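CRISPR-associated protein, Cse1 family (Acidimicrobium ferrooxidans, PDB 4H3T) probably serves as the large subunit of a type I-E CRISPR Cascade complex, taking part in recognition of invading DNA. Local coordinates at residues S174-A179 with K189-I194. The protein carries 1 engineered substitution. Numbering follows the deposited sequence.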
loop_
_atom_site.group_PDB
_atom_site.type_symbol
_atom_site.label_atom_id
_atom_site.label_comp_id
_atom_site.label_asym_id
_atom_site.label_seq_id
_atom_site.Cartn_x
_atom_site.Cartn_y
_atom_site.Cartn_z
ATOM N N SER A 174 19.314 2.889 -6.931
ATOM C CA SER A 174 20.636 2.740 -6.278
ATOM C C SER A 174 21.188 1.321 -6.424
ATOM O O SER A 174 22.374 1.140 -6.202
ATOM C CB SER A 174 20.551 3.051 -4.773
ATOM O OG SER A 174 20.213 4.416 -4.605
ATOM N N ASP A 175 20.380 0.321 -6.797
ATOM C CA ASP A 175 20.841 -1.088 -6.860
ATOM C C ASP A 175 21.523 -1.350 -8.219
ATOM O O ASP A 175 21.118 -2.231 -8.943
ATOM C CB ASP A 175 19.626 -2.024 -6.648
ATOM C CG ASP A 175 18.930 -1.872 -5.326
ATOM O OD1 ASP A 175 19.570 -1.367 -4.363
ATOM O OD2 ASP A 175 17.766 -2.315 -5.217
ATOM N N LYS A 176 22.545 -0.546 -8.533
ATOM C CA LYS A 176 23.233 -0.416 -9.823
ATOM C C LYS A 176 24.560 -1.154 -9.920
ATOM O O LYS A 176 25.092 -1.250 -11.022
ATOM C CB LYS A 176 23.483 1.078 -10.133
ATOM C CG LYS A 176 24.547 1.742 -9.208
ATOM C CD LYS A 176 24.639 3.224 -9.364
ATOM C CE LYS A 176 25.609 3.847 -8.328
ATOM N NZ LYS A 176 26.166 5.111 -8.823
ATOM N N THR A 177 25.090 -1.683 -8.810
ATOM C CA THR A 177 26.318 -2.510 -8.765
ATOM C C THR A 177 26.282 -3.480 -9.938
ATOM O O THR A 177 25.283 -4.187 -10.087
ATOM C CB THR A 177 26.297 -3.333 -7.409
ATOM O OG1 THR A 177 26.283 -2.448 -6.298
ATOM C CG2 THR A 177 27.454 -4.262 -7.252
ATOM N N GLY A 178 27.322 -3.502 -10.756
ATOM C CA GLY A 178 27.346 -4.384 -11.900
ATOM C C GLY A 178 27.653 -5.813 -11.490
ATOM O O GLY A 178 28.546 -6.053 -10.675
ATOM N N ALA A 179 27.011 -6.773 -12.142
ATOM C CA ALA A 179 27.282 -8.185 -11.915
ATOM C C ALA A 179 28.153 -8.728 -13.039
ATOM O O ALA A 179 27.911 -8.445 -14.230
ATOM C CB ALA A 179 25.987 -8.975 -11.835
ATOM N N LYS A 189 28.535 -0.450 -13.904
ATOM C CA LYS A 189 27.193 -0.538 -13.325
ATOM C C LYS A 189 26.123 -0.926 -14.360
ATOM O O LYS A 189 26.356 -0.883 -15.571
ATOM C CB LYS A 189 26.857 0.839 -12.696
ATOM C CG LYS A 189 26.705 1.976 -13.659
ATOM C CD LYS A 189 26.379 3.246 -12.875
ATOM C CE LYS A 189 26.258 4.535 -13.657
ATOM N NZ LYS A 189 25.709 5.650 -12.809
ATOM N N ASP A 190 24.967 -1.368 -13.860
ATOM C CA ASP A 190 23.761 -1.560 -14.689
ATOM C C ASP A 190 22.581 -1.079 -13.816
ATOM O O ASP A 190 22.221 -1.771 -12.865
ATOM C CB ASP A 190 23.606 -2.988 -15.185
ATOM C CG ASP A 190 22.330 -3.240 -15.994
ATOM O OD1 ASP A 190 21.664 -2.257 -16.396
ATOM O OD2 ASP A 190 21.960 -4.421 -16.172
ATOM N N THR A 191 22.055 0.115 -14.111
ATOM C CA THR A 191 21.058 0.804 -13.305
ATOM C C THR A 191 19.637 0.311 -13.513
ATOM O O THR A 191 19.076 0.465 -14.586
ATOM C CB THR A 191 21.140 2.327 -13.551
ATOM O OG1 THR A 191 22.489 2.723 -13.261
ATOM C CG2 THR A 191 20.218 3.136 -12.610
ATOM N N PRO A 192 18.993 -0.235 -12.475
ATOM C CA PRO A 192 17.594 -0.679 -12.656
ATOM C C PRO A 192 16.581 0.435 -12.459
ATOM O O PRO A 192 16.874 1.481 -11.882
ATOM C CB PRO A 192 17.430 -1.725 -11.538
ATOM C CG PRO A 192 18.302 -1.195 -10.425
ATOM C CD PRO A 192 19.469 -0.510 -11.100
ATOM N N ALA A 193 15.342 0.149 -12.818
ATOM C CA ALA A 193 14.194 0.972 -12.455
ATOM C C ALA A 193 13.883 0.670 -10.973
ATOM O O ALA A 193 14.369 -0.329 -10.407
ATOM C CB ALA A 193 12.969 0.636 -13.356
ATOM N N ILE A 194 12.969 1.429 -10.375
ATOM C CA ILE A 194 12.487 1.098 -9.024
ATOM C C ILE A 194 11.760 -0.262 -9.070
ATOM O O ILE A 194 11.315 -0.673 -10.140
ATOM C CB ILE A 194 11.587 2.169 -8.419
ATOM C CG1 ILE A 194 10.270 2.345 -9.240
ATOM C CG2 ILE A 194 12.370 3.496 -8.301
ATOM C CD1 ILE A 194 9.368 3.425 -8.719
HETATM O O HOH W 1 23.289 -4.096 -11.755
#
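Lys176 and Lys189 both set CG between the backbone N and the carbonyl carbon, chi1 70° and 67°, and run extended beyond it. From neighbouring loop segments the two exposed chains pass each other at an angle, CD of Lys176 lying 3.9 Å from CD of Lys189. Their ammonium groups end close together, Lys176 NZ being 4.0 Å from Lys189 NZ. Between the backbones, Asp190 N donates to Lys176 O at 2.8 Å, in the carbonyl plane, with an N-H...O angle of 156°. A longer CA-H...O contact, 3.5 Å from Lys176 CA to Asp190 O, accompanies it. A water lies between Thr177 O, 2.6 Å away, and Asp190 O, 2.8 Å away, and bridges the two carbonyls. Farther along, the ring atoms CG and CD of Pro192 meet the carbonyl of Asp175, the centre of an inverse gamma turn, with Pro192 CD 3.2 Å from Asp175 O. The pairing illustrates how two loop arms, roughly antiparallel and joined by a single beta bridge between Thr177 and Lys189, can close without forming a regular sheet. Salt bridges from the buried Asp175 to Arg167 and Arg263, and from the buried Asp190 to Arg246, with a hydrogen bond to Asn182, tie both arms to their surroundings. The chemistry is thus divided: one backbone hydrogen bond and a bridging water join the arms, the carboxylates bind them to arginines elsewhere in the chain, and the paired lysines probably concentrate positive charge at the surface.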